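Local coordinates for cytolethal distending toxin protein B (Haemophilus ducreyi, PDB 1SR4) that forms the DNase I-like subunit of a bacterial genotoxin and probably damages the DNA of host cells, blocking their cell cycle, at residues A17-E20 against S21-I25; A147-L150 against I151-I154; P165-R168 against V169-W172. All blocks are in the same frame, centred on the assembly; numbering follows the deposited sequence.

Contact 1. Residues A17-E20 against S21-I25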
ATOM      1  N   ALA B  17      -2.089  -3.377  19.004  1.00 15.86           N
ATOM      2  CA  ALA B  17      -0.834  -2.637  18.989  1.00 15.18           C
ATOM      3  C   ALA B  17      -0.611  -1.720  17.772  1.00 15.20           C
ATOM      4  O   ALA B  17      -0.060  -0.620  17.916  1.00 13.14           O
ATOM      5  CB  ALA B  17       0.339  -3.619  19.128  1.00 15.01           C
ATOM      6  N   VAL B  18      -1.018  -2.177  16.584  1.00 13.54           N
ATOM      7  CA  VAL B  18      -0.833  -1.407  15.347  1.00 14.06           C
ATOM      8  C   VAL B  18      -2.028  -1.663  14.429  1.00 12.73           C
ATOM      9  O   VAL B  18      -2.294  -2.812  14.055  1.00  9.42           O
ATOM     10  CB  VAL B  18       0.461  -1.832  14.616  1.00 14.01           C
ATOM     11  CG1 VAL B  18       0.851  -0.762  13.580  1.00 16.46           C
ATOM     12  CG2 VAL B  18       1.594  -2.038  15.630  1.00 13.78           C
ATOM     13  N   ASN B  19      -2.734  -0.598  14.050  1.00 11.30           N
ATOM     14  CA  ASN B  19      -3.946  -0.756  13.235  1.00 10.01           C
ATOM     15  C   ASN B  19      -4.259   0.530  12.487  1.00  9.74           C
ATOM     16  O   ASN B  19      -4.300   0.550  11.262  1.00  9.47           O
ATOM     17  CB  ASN B  19      -5.104  -1.113  14.175  1.00 12.98           C
ATOM     18  CG  ASN B  19      -6.381  -1.553  13.447  1.00 18.76           C
ATOM     19  OD1 ASN B  19      -7.388  -1.839  14.094  1.00 24.77           O
ATOM     20  ND2 ASN B  19      -6.342  -1.621  12.131  1.00 18.90           N
ATOM     21  N   GLU B  20      -4.475   1.602  13.248  1.00  9.35           N
ATOM     22  CA  GLU B  20      -4.786   2.919  12.705  1.00  9.64           C
ATOM     23  C   GLU B  20      -3.721   3.423  11.737  1.00  9.38           C
ATOM     24  O   GLU B  20      -4.041   3.971  10.689  1.00 10.02           O
ATOM     25  CB  GLU B  20      -4.942   3.923  13.861  1.00  9.58           C
ATOM     26  CG  GLU B  20      -5.384   5.330  13.467  1.00 13.67           C
ATOM     27  CD  GLU B  20      -6.837   5.386  12.996  1.00 15.83           C
ATOM     28  OE1 GLU B  20      -7.640   4.553  13.443  1.00 18.70           O
ATOM     29  OE2 GLU B  20      -7.185   6.268  12.183  1.00 18.33           O
ATOM     30  N   SER B  21      -2.449   3.252  12.076  1.00  9.36           N
ATOM     31  CA  SER B  21      -1.414   3.754  11.181  1.00  9.45           C
ATOM     32  C   SER B  21      -1.437   3.036   9.828  1.00 10.84           C
ATOM     33  O   SER B  21      -1.171   3.654   8.787  1.00 10.25           O
ATOM     34  CB  SER B  21      -0.027   3.657  11.842  1.00  9.27           C
ATOM     35  OG  SER B  21       0.292   2.318  12.201  1.00 13.62           O
ATOM     36  N   LYS B  22      -1.799   1.755   9.833  1.00  9.01           N
ATOM     37  CA  LYS B  22      -1.851   0.980   8.590  1.00 10.28           C
ATOM     38  C   LYS B  22      -2.926   1.494   7.627  1.00  9.74           C
ATOM     39  O   LYS B  22      -2.718   1.533   6.412  1.00  9.47           O
ATOM     40  CB  LYS B  22      -2.082  -0.508   8.887  1.00  9.94           C
ATOM     41  CG  LYS B  22      -1.067  -1.117   9.881  1.00 10.25           C
ATOM     42  CD  LYS B  22      -1.065  -2.650   9.810  1.00  9.88           C
ATOM     43  CE  LYS B  22      -0.152  -3.270  10.863  1.00 11.22           C
ATOM     44  NZ  LYS B  22       0.093  -4.726  10.542  1.00  9.51           N
ATOM     45  N   TRP B  23      -4.083   1.875   8.158  1.00  8.56           N
ATOM     46  CA  TRP B  23      -5.133   2.422   7.306  1.00  7.01           C
ATOM     47  C   TRP B  23      -4.653   3.764   6.738  1.00  7.40           C
ATOM     48  O   TRP B  23      -4.868   4.062   5.565  1.00  7.84           O
ATOM     49  CB  TRP B  23      -6.416   2.702   8.094  1.00  9.30           C
ATOM     50  CG  TRP B  23      -7.277   1.519   8.374  1.00  8.17           C
ATOM     51  CD1 TRP B  23      -7.223   0.708   9.472  1.00 10.21           C
ATOM     52  CD2 TRP B  23      -8.351   1.034   7.568  1.00 10.02           C
ATOM     53  NE1 TRP B  23      -8.199  -0.250   9.402  1.00 11.09           N
ATOM     54  CE2 TRP B  23      -8.912  -0.076   8.246  1.00 10.23           C
ATOM     55  CE3 TRP B  23      -8.906   1.434   6.340  1.00 10.42           C
ATOM     56  CZ2 TRP B  23      -9.997  -0.794   7.739  1.00  7.64           C
ATOM     57  CZ3 TRP B  23      -9.991   0.718   5.836  1.00 10.66           C
ATOM     58  CH2 TRP B  23     -10.523  -0.385   6.535  1.00 11.31           C
ATOM     59  N   ASN B  24      -3.998   4.568   7.568  1.00  9.26           N
ATOM     60  CA  ASN B  24      -3.561   5.883   7.117  1.00 10.10           C
ATOM     61  C   ASN B  24      -2.302   5.936   6.285  1.00 11.80           C
ATOM     62  O   ASN B  24      -2.071   6.919   5.585  1.00 10.85           O
ATOM     63  CB  ASN B  24      -3.483   6.834   8.298  1.00 10.78           C
ATOM     64  CG  ASN B  24      -4.860   7.183   8.818  1.00 14.72           C
ATOM     65  OD1 ASN B  24      -5.680   7.752   8.089  1.00 15.02           O
ATOM     66  ND2 ASN B  24      -5.138   6.817  10.060  1.00 16.46           N
ATOM     67  N   ILE B  25      -1.496   4.880   6.346  1.00  8.18           N
ATOM     68  CA  ILE B  25      -0.301   4.823   5.520  1.00  8.79           C
ATOM     69  C   ILE B  25      -0.648   4.076   4.223  1.00 11.54           C
ATOM     70  O   ILE B  25      -0.757   4.687   3.153  1.00 12.75           O
ATOM     71  CB  ILE B  25       0.855   4.093   6.243  1.00  8.20           C
ATOM     72  CG1 ILE B  25       1.302   4.929   7.449  1.00  9.26           C
ATOM     73  CG2 ILE B  25       2.040   3.832   5.265  1.00  8.39           C
ATOM     74  CD1 ILE B  25       2.316   4.230   8.342  1.00  8.49           C
TER

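Contact 2. Residues A147-L150 against I151-I154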
ATOM      1  N   ALA B 147     -12.225 -23.046   1.349  1.00 13.83           N
ATOM      2  CA  ALA B 147     -12.370 -22.321   0.087  1.00 14.71           C
ATOM      3  C   ALA B 147     -13.254 -22.913  -1.012  1.00 15.92           C
ATOM      4  O   ALA B 147     -14.008 -22.189  -1.667  1.00 13.78           O
ATOM      5  CB  ALA B 147     -10.984 -22.018  -0.475  1.00 15.72           C
ATOM      6  N   VAL B 148     -13.167 -24.216  -1.231  1.00 15.79           N
ATOM      7  CA  VAL B 148     -13.974 -24.813  -2.284  1.00 16.80           C
ATOM      8  C   VAL B 148     -15.475 -24.716  -2.021  1.00 16.93           C
ATOM      9  O   VAL B 148     -16.231 -24.325  -2.923  1.00 17.17           O
ATOM     10  CB  VAL B 148     -13.567 -26.290  -2.535  1.00 16.63           C
ATOM     11  CG1 VAL B 148     -14.620 -26.987  -3.398  1.00 15.82           C
ATOM     12  CG2 VAL B 148     -12.210 -26.332  -3.240  1.00 15.93           C
ATOM     13  N   SER B 149     -15.922 -25.064  -0.810  1.00 16.41           N
ATOM     14  CA  SER B 149     -17.358 -24.973  -0.516  1.00 15.89           C
ATOM     15  C   SER B 149     -17.808 -23.515  -0.446  1.00 14.54           C
ATOM     16  O   SER B 149     -18.963 -23.201  -0.738  1.00 14.26           O
ATOM     17  CB  SER B 149     -17.732 -25.727   0.783  1.00 17.21           C
ATOM     18  OG  SER B 149     -17.172 -25.153   1.939  1.00 17.67           O
ATOM     19  N   LEU B 150     -16.900 -22.616  -0.085  1.00 14.42           N
ATOM     20  CA  LEU B 150     -17.246 -21.192  -0.037  1.00 16.39           C
ATOM     21  C   LEU B 150     -17.538 -20.720  -1.472  1.00 16.20           C
ATOM     22  O   LEU B 150     -18.559 -20.088  -1.727  1.00 17.26           O
ATOM     23  CB  LEU B 150     -16.100 -20.367   0.563  1.00 17.18           C
ATOM     24  CG  LEU B 150     -16.383 -18.878   0.814  1.00 18.97           C
ATOM     25  CD1 LEU B 150     -17.566 -18.736   1.756  1.00 18.16           C
ATOM     26  CD2 LEU B 150     -15.149 -18.200   1.413  1.00 17.07           C
ATOM     27  N   ILE B 151     -16.646 -21.048  -2.404  1.00 15.10           N
ATOM     28  CA  ILE B 151     -16.814 -20.676  -3.810  1.00 16.16           C
ATOM     29  C   ILE B 151     -18.092 -21.330  -4.375  1.00 16.48           C
ATOM     30  O   ILE B 151     -18.885 -20.677  -5.059  1.00 16.39           O
ATOM     31  CB  ILE B 151     -15.587 -21.133  -4.662  1.00 17.23           C
ATOM     32  CG1 ILE B 151     -14.300 -20.472  -4.140  1.00 18.52           C
ATOM     33  CG2 ILE B 151     -15.812 -20.802  -6.148  1.00 14.95           C
ATOM     34  CD1 ILE B 151     -14.384 -18.993  -4.035  1.00 22.10           C
ATOM     35  N   ARG B 152     -18.287 -22.618  -4.093  1.00 16.30           N
ATOM     36  CA  ARG B 152     -19.482 -23.320  -4.558  1.00 16.33           C
ATOM     37  C   ARG B 152     -20.758 -22.662  -4.035  1.00 17.15           C
ATOM     38  O   ARG B 152     -21.718 -22.468  -4.791  1.00 17.72           O
ATOM     39  CB  ARG B 152     -19.447 -24.799  -4.137  1.00 19.39           C
ATOM     40  CG  ARG B 152     -20.758 -25.553  -4.437  1.00 26.41           C
ATOM     41  CD  ARG B 152     -20.696 -27.019  -4.015  1.00 30.17           C
ATOM     42  NE  ARG B 152     -20.240 -27.173  -2.635  1.00 35.32           N
ATOM     43  CZ  ARG B 152     -20.891 -26.705  -1.573  1.00 36.22           C
ATOM     44  NH1 ARG B 152     -22.034 -26.056  -1.731  1.00 37.89           N
ATOM     45  NH2 ARG B 152     -20.392 -26.872  -0.354  1.00 36.16           N
ATOM     46  N   ASN B 153     -20.792 -22.304  -2.753  1.00 16.05           N
ATOM     47  CA  ASN B 153     -21.997 -21.681  -2.214  1.00 14.31           C
ATOM     48  C   ASN B 153     -22.243 -20.315  -2.853  1.00 16.29           C
ATOM     49  O   ASN B 153     -23.390 -19.919  -3.063  1.00 16.36           O
ATOM     50  CB  ASN B 153     -21.922 -21.551  -0.690  1.00 15.47           C
ATOM     51  CG  ASN B 153     -22.107 -22.887   0.019  1.00 17.68           C
ATOM     52  OD1 ASN B 153     -22.525 -23.865  -0.592  1.00 17.70           O
ATOM     53  ND2 ASN B 153     -21.811 -22.926   1.312  1.00 18.00           N
ATOM     54  N   ILE B 154     -21.175 -19.585  -3.158  1.00 16.07           N
ATOM     55  CA  ILE B 154     -21.337 -18.286  -3.804  1.00 17.43           C
ATOM     56  C   ILE B 154     -21.924 -18.539  -5.192  1.00 17.94           C
ATOM     57  O   ILE B 154     -22.861 -17.862  -5.613  1.00 16.52           O
ATOM     58  CB  ILE B 154     -19.979 -17.538  -3.923  1.00 17.36           C
ATOM     59  CG1 ILE B 154     -19.524 -17.076  -2.527  1.00 15.04           C
ATOM     60  CG2 ILE B 154     -20.106 -16.351  -4.885  1.00 16.12           C
ATOM     61  CD1 ILE B 154     -18.130 -16.485  -2.497  1.00 13.30           C
TER

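Contact 3. Residues P165-R168 against V169-W172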
ATOM      1  N   PRO B 165     -34.075 -14.719 -10.288  1.00 41.10           N
ATOM      2  CA  PRO B 165     -34.081 -14.507 -11.739  1.00 39.15           C
ATOM      3  C   PRO B 165     -33.092 -13.434 -12.156  1.00 37.05           C
ATOM      4  O   PRO B 165     -32.297 -13.633 -13.076  1.00 36.75           O
ATOM      5  CB  PRO B 165     -35.525 -14.108 -12.024  1.00 40.33           C
ATOM      6  CG  PRO B 165     -36.281 -14.869 -10.992  1.00 41.20           C
ATOM      7  CD  PRO B 165     -35.444 -14.660  -9.748  1.00 41.26           C
ATOM      8  N   GLU B 166     -33.135 -12.307 -11.456  1.00 34.41           N
ATOM      9  CA  GLU B 166     -32.255 -11.187 -11.745  1.00 34.71           C
ATOM     10  C   GLU B 166     -30.777 -11.470 -11.458  1.00 32.19           C
ATOM     11  O   GLU B 166     -29.894 -10.816 -12.005  1.00 31.76           O
ATOM     12  CB  GLU B 166     -32.719  -9.945 -10.972  1.00 37.62           C
ATOM     13  CG  GLU B 166     -33.209 -10.195  -9.539  1.00 42.31           C
ATOM     14  CD  GLU B 166     -34.618 -10.796  -9.459  1.00 44.21           C
ATOM     15  OE1 GLU B 166     -35.533 -10.279 -10.138  1.00 45.91           O
ATOM     16  OE2 GLU B 166     -34.813 -11.776  -8.702  1.00 45.01           O
ATOM     17  N   ARG B 167     -30.505 -12.461 -10.620  1.00 30.52           N
ATOM     18  CA  ARG B 167     -29.128 -12.801 -10.293  1.00 29.19           C
ATOM     19  C   ARG B 167     -28.412 -13.577 -11.394  1.00 28.86           C
ATOM     20  O   ARG B 167     -27.184 -13.667 -11.392  1.00 28.21           O
ATOM     21  CB  ARG B 167     -29.089 -13.609  -9.004  1.00 28.94           C
ATOM     22  CG  ARG B 167     -29.527 -12.836  -7.786  1.00 27.46           C
ATOM     23  CD  ARG B 167     -29.398 -13.711  -6.569  1.00 29.02           C
ATOM     24  NE  ARG B 167     -29.846 -13.047  -5.353  1.00 28.42           N
ATOM     25  CZ  ARG B 167     -29.920 -13.652  -4.175  1.00 29.52           C
ATOM     26  NH1 ARG B 167     -29.574 -14.932  -4.066  1.00 28.73           N
ATOM     27  NH2 ARG B 167     -30.350 -12.981  -3.115  1.00 29.83           N
ATOM     28  N   ARG B 168     -29.171 -14.131 -12.336  1.00 28.10           N
ATOM     29  CA  ARG B 168     -28.580 -14.910 -13.424  1.00 28.13           C
ATOM     30  C   ARG B 168     -27.723 -14.077 -14.380  1.00 25.79           C
ATOM     31  O   ARG B 168     -26.965 -14.620 -15.176  1.00 27.17           O
ATOM     32  CB  ARG B 168     -29.680 -15.650 -14.202  1.00 31.54           C
ATOM     33  CG  ARG B 168     -30.529 -16.564 -13.307  1.00 35.93           C
ATOM     34  CD  ARG B 168     -31.423 -17.558 -14.074  1.00 39.04           C
ATOM     35  NE  ARG B 168     -32.214 -16.934 -15.140  1.00 41.62           N
ATOM     36  CZ  ARG B 168     -33.469 -17.266 -15.444  1.00 41.32           C
ATOM     37  NH1 ARG B 168     -34.101 -18.216 -14.759  1.00 39.73           N
ATOM     38  NH2 ARG B 168     -34.088 -16.660 -16.452  1.00 39.64           N
ATOM     39  N   VAL B 169     -27.837 -12.759 -14.314  1.00 23.07           N
ATOM     40  CA  VAL B 169     -27.026 -11.924 -15.184  1.00 21.80           C
ATOM     41  C   VAL B 169     -25.908 -11.235 -14.384  1.00 20.72           C
ATOM     42  O   VAL B 169     -25.176 -10.408 -14.918  1.00 18.99           O
ATOM     43  CB  VAL B 169     -27.873 -10.843 -15.881  1.00 22.16           C
ATOM     44  CG1 VAL B 169     -28.929 -11.502 -16.771  1.00 22.01           C
ATOM     45  CG2 VAL B 169     -28.517  -9.927 -14.845  1.00 23.03           C
ATOM     46  N   TYR B 170     -25.773 -11.583 -13.108  1.00 18.97           N
ATOM     47  CA  TYR B 170     -24.748 -10.951 -12.279  1.00 18.74           C
ATOM     48  C   TYR B 170     -23.357 -11.536 -12.470  1.00 18.26           C
ATOM     49  O   TYR B 170     -23.189 -12.753 -12.585  1.00 18.10           O
ATOM     50  CB  TYR B 170     -25.087 -11.076 -10.792  1.00 19.10           C
ATOM     51  CG  TYR B 170     -26.251 -10.254 -10.281  1.00 18.50           C
ATOM     52  CD1 TYR B 170     -26.934  -9.350 -11.098  1.00 20.39           C
ATOM     53  CD2 TYR B 170     -26.662 -10.380  -8.960  1.00 19.47           C
ATOM     54  CE1 TYR B 170     -28.002  -8.592 -10.595  1.00 20.92           C
ATOM     55  CE2 TYR B 170     -27.713  -9.642  -8.453  1.00 19.91           C
ATOM     56  CZ  TYR B 170     -28.376  -8.752  -9.266  1.00 21.40           C
ATOM     57  OH  TYR B 170     -29.387  -8.004  -8.724  1.00 22.40           O
ATOM     58  N   SER B 171     -22.365 -10.659 -12.516  1.00 17.04           N
ATOM     59  CA  SER B 171     -20.983 -11.090 -12.587  1.00 15.67           C
ATOM     60  C   SER B 171     -20.530 -10.958 -11.130  1.00 16.31           C
ATOM     61  O   SER B 171     -20.975 -10.050 -10.429  1.00 15.83           O
ATOM     62  CB  SER B 171     -20.164 -10.146 -13.472  1.00 16.71           C
ATOM     63  OG  SER B 171     -20.386 -10.401 -14.846  1.00 18.84           O
ATOM     64  N   TRP B 172     -19.678 -11.862 -10.660  1.00 15.75           N
ATOM     65  CA  TRP B 172     -19.189 -11.784  -9.287  1.00 15.13           C
ATOM     66  C   TRP B 172     -17.695 -12.093  -9.224  1.00 16.27           C
ATOM     67  O   TRP B 172     -17.176 -12.852 -10.039  1.00 16.14           O
ATOM     68  CB  TRP B 172     -19.963 -12.715  -8.341  1.00 13.31           C
ATOM     69  CG  TRP B 172     -20.140 -14.143  -8.786  1.00 15.16           C
ATOM     70  CD1 TRP B 172     -21.203 -14.661  -9.469  1.00 15.77           C
ATOM     71  CD2 TRP B 172     -19.267 -15.247  -8.512  1.00 15.26           C
ATOM     72  NE1 TRP B 172     -21.051 -16.017  -9.626  1.00 17.42           N
ATOM     73  CE2 TRP B 172     -19.872 -16.403  -9.048  1.00 14.76           C
ATOM     74  CE3 TRP B 172     -18.028 -15.372  -7.864  1.00 16.38           C
ATOM     75  CZ2 TRP B 172     -19.290 -17.670  -8.956  1.00 16.44           C
ATOM     76  CZ3 TRP B 172     -17.444 -16.639  -7.771  1.00 16.15           C
ATOM     77  CH2 TRP B 172     -18.079 -17.768  -8.316  1.00 18.28           C
TER
HETATM   78  O   HOH W   1     -24.663 -14.888 -12.437  1.00 29.76           O

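Contact 1. Residues A17-E20 against S21-I25
Glu20 and Asn24, one helical turn apart, meet through their polar ends at the start of helix 20-31. The Glu20 chain leaves the helix with CG anti to the backbone N and then bends at chi2 (70°), which brings OE2 back to 3.0 Å from Asn24 ND2. The amide reaches this oxygen from its anti side, well out of the carboxylate plane, and the two flat groups stand 44° apart. ND2 also makes a weak bond to Glu20 O, whose main partner is the helical Asn24 N at 3.2 Å, while Asn24 OD1 is held by Arg28.

Asn19 and Trp23 show a different orientation. Their side chains run side by side in the same direction, amide and indole planes 42° apart, and Asn19 ND2 lies in the ring plane at the indole edge, 3.6 Å from Trp23 NE1. Both nitrogens are donors and do not bond each other; each bonds to Ala45 O, while Asn19 OD1 accepts from Ser47 N. Asn19 occupies the N-cap position without a side-chain cap. Asn19 O instead takes weak bonds from Lys22 N (3.1 Å) and Trp23 N (3.4 Å) in the first turn.

The third pair is apolar along its length: the extended Lys22 chain crosses Val18 at about a right angle, with CE 3.8 Å from Val18 CG1, and delivers NZ to the carbonyls of Leu12, Gln13 and Thr249. Val18 CG1 also lies 3.4 Å from Ser21 OG, which bonds to Asp50 of the cytolethal distending toxin protein C chain, so this helix start belongs to the subunit interface. Within its own chain, helix 20-31 joins the parallel neighbours 7-11 and 39-43 of the eight-stranded sheet as the connection of a beta-alpha-beta unit.

Contact 2. Residues A147-L150 against I151-I154
Ser149 and Arg152 meet on the flank of helix 147-159. The arginine starts with CG anti to its own N and bends at chi3 (51°), a fold that turns the guanidinium back along the helix toward the serine. Ser149 O sits over one face of the Arg152 guanidinium, 3.9 Å above its plane and toward the rim. The modelled 3.1 Å between Arg152 NH2 and Ser149 CB is doubtfully short. Ser149 O also accepts the helical bond from Asn153 N at 2.9 Å, with the Asn153 amide lying beside it.

On the buried flank, the CG1 branch of Ile151 lies against Ala147 O, the acceptor of Ile151 N at 3.0 Å. Leu150 and Ile154 follow each other a turn apart, with Leu150 CG 4.4 Å from Ile154 CD1. This flank is the inner side of a beta-alpha-beta crossover: helix 147-159 links the adjacent parallel strands 132-138 and 171-175, and Leu150 rests on Val137 while Ile154 packs on Phe135 and Val174. Ile151 also touches Leu189 of helix 182-189.

Farther out, the polar groups are positioned by the 113-115 loop. Asp115 forms a salt bridge with Arg152 NH2, and its backbone N donates to Ser149 OG; Asn153 ND2 reaches His113 O.

Contact 3. Residues P165-R168 against V169-W172
A type I beta turn, spanning Arg167 to Tyr170, leads from a short 3-10 segment into strand 171-175. It is closed by Tyr170 N, which donates to Arg167 O at 3.0 Å; the donor stands above the carbonyl plane, 65° out of it, not on a lone pair. A bound water donates to the same oxygen and also to Tyr170 O (2.6 Å), so two donors hold Arg167 O and the water links the carbonyls of the first and last residues of the turn, just ahead of the strand.

With CG anti to the carbonyl carbon (chi1 -71°), the Tyr170 ring lies against the 3-10 segment. Arg167 CA makes a CH-pi contact with one face, 3.8 Å from the Tyr170 ring centroid and 15° off the normal. Glu166 O sits over the same face near the rim, 3.2 Å from Tyr170 CE1. Strand 171-175 is an inner strand of the six-stranded sheet in this DNase I-like fold, and Tyr170 lies just ahead of it, against Val133 of strand 132-138 and Phe158 of helix 147-159.

The Arg167 side chain crosses the ring obliquely on the same side, its CG just beyond the rim, 3.7 Å from Tyr170 CE2. Beyond CG it runs extended, carrying NH1 to Thr157 O near the end of helix 147-159. At the exposed Val169, CG2 comes within 3.3 Å of Glu166 O.

How the contacts relate
The three contacts follow in series along the chain and fall on the two halves of a DNase I-like fold. Contact 1 begins helix 20-31, which serves the eight-stranded sheet; contacts 2 and 3 belong to the six-stranded sheet, across the centre of the chain, their centres about 31 and 37 Å from that of contact 1. Contacts 2 and 3, with centres about 17 Å apart, lie on one crossover: helix 147-159 and the following strand 171-175 touch where Ile154 CG2 meets Trp172 CE3 at 3.8 Å. The eight-stranded half thus meets the toxin's protein C chain through the start of helix 20-31, whereas contacts 2 and 3 touch no other chain of the assembly.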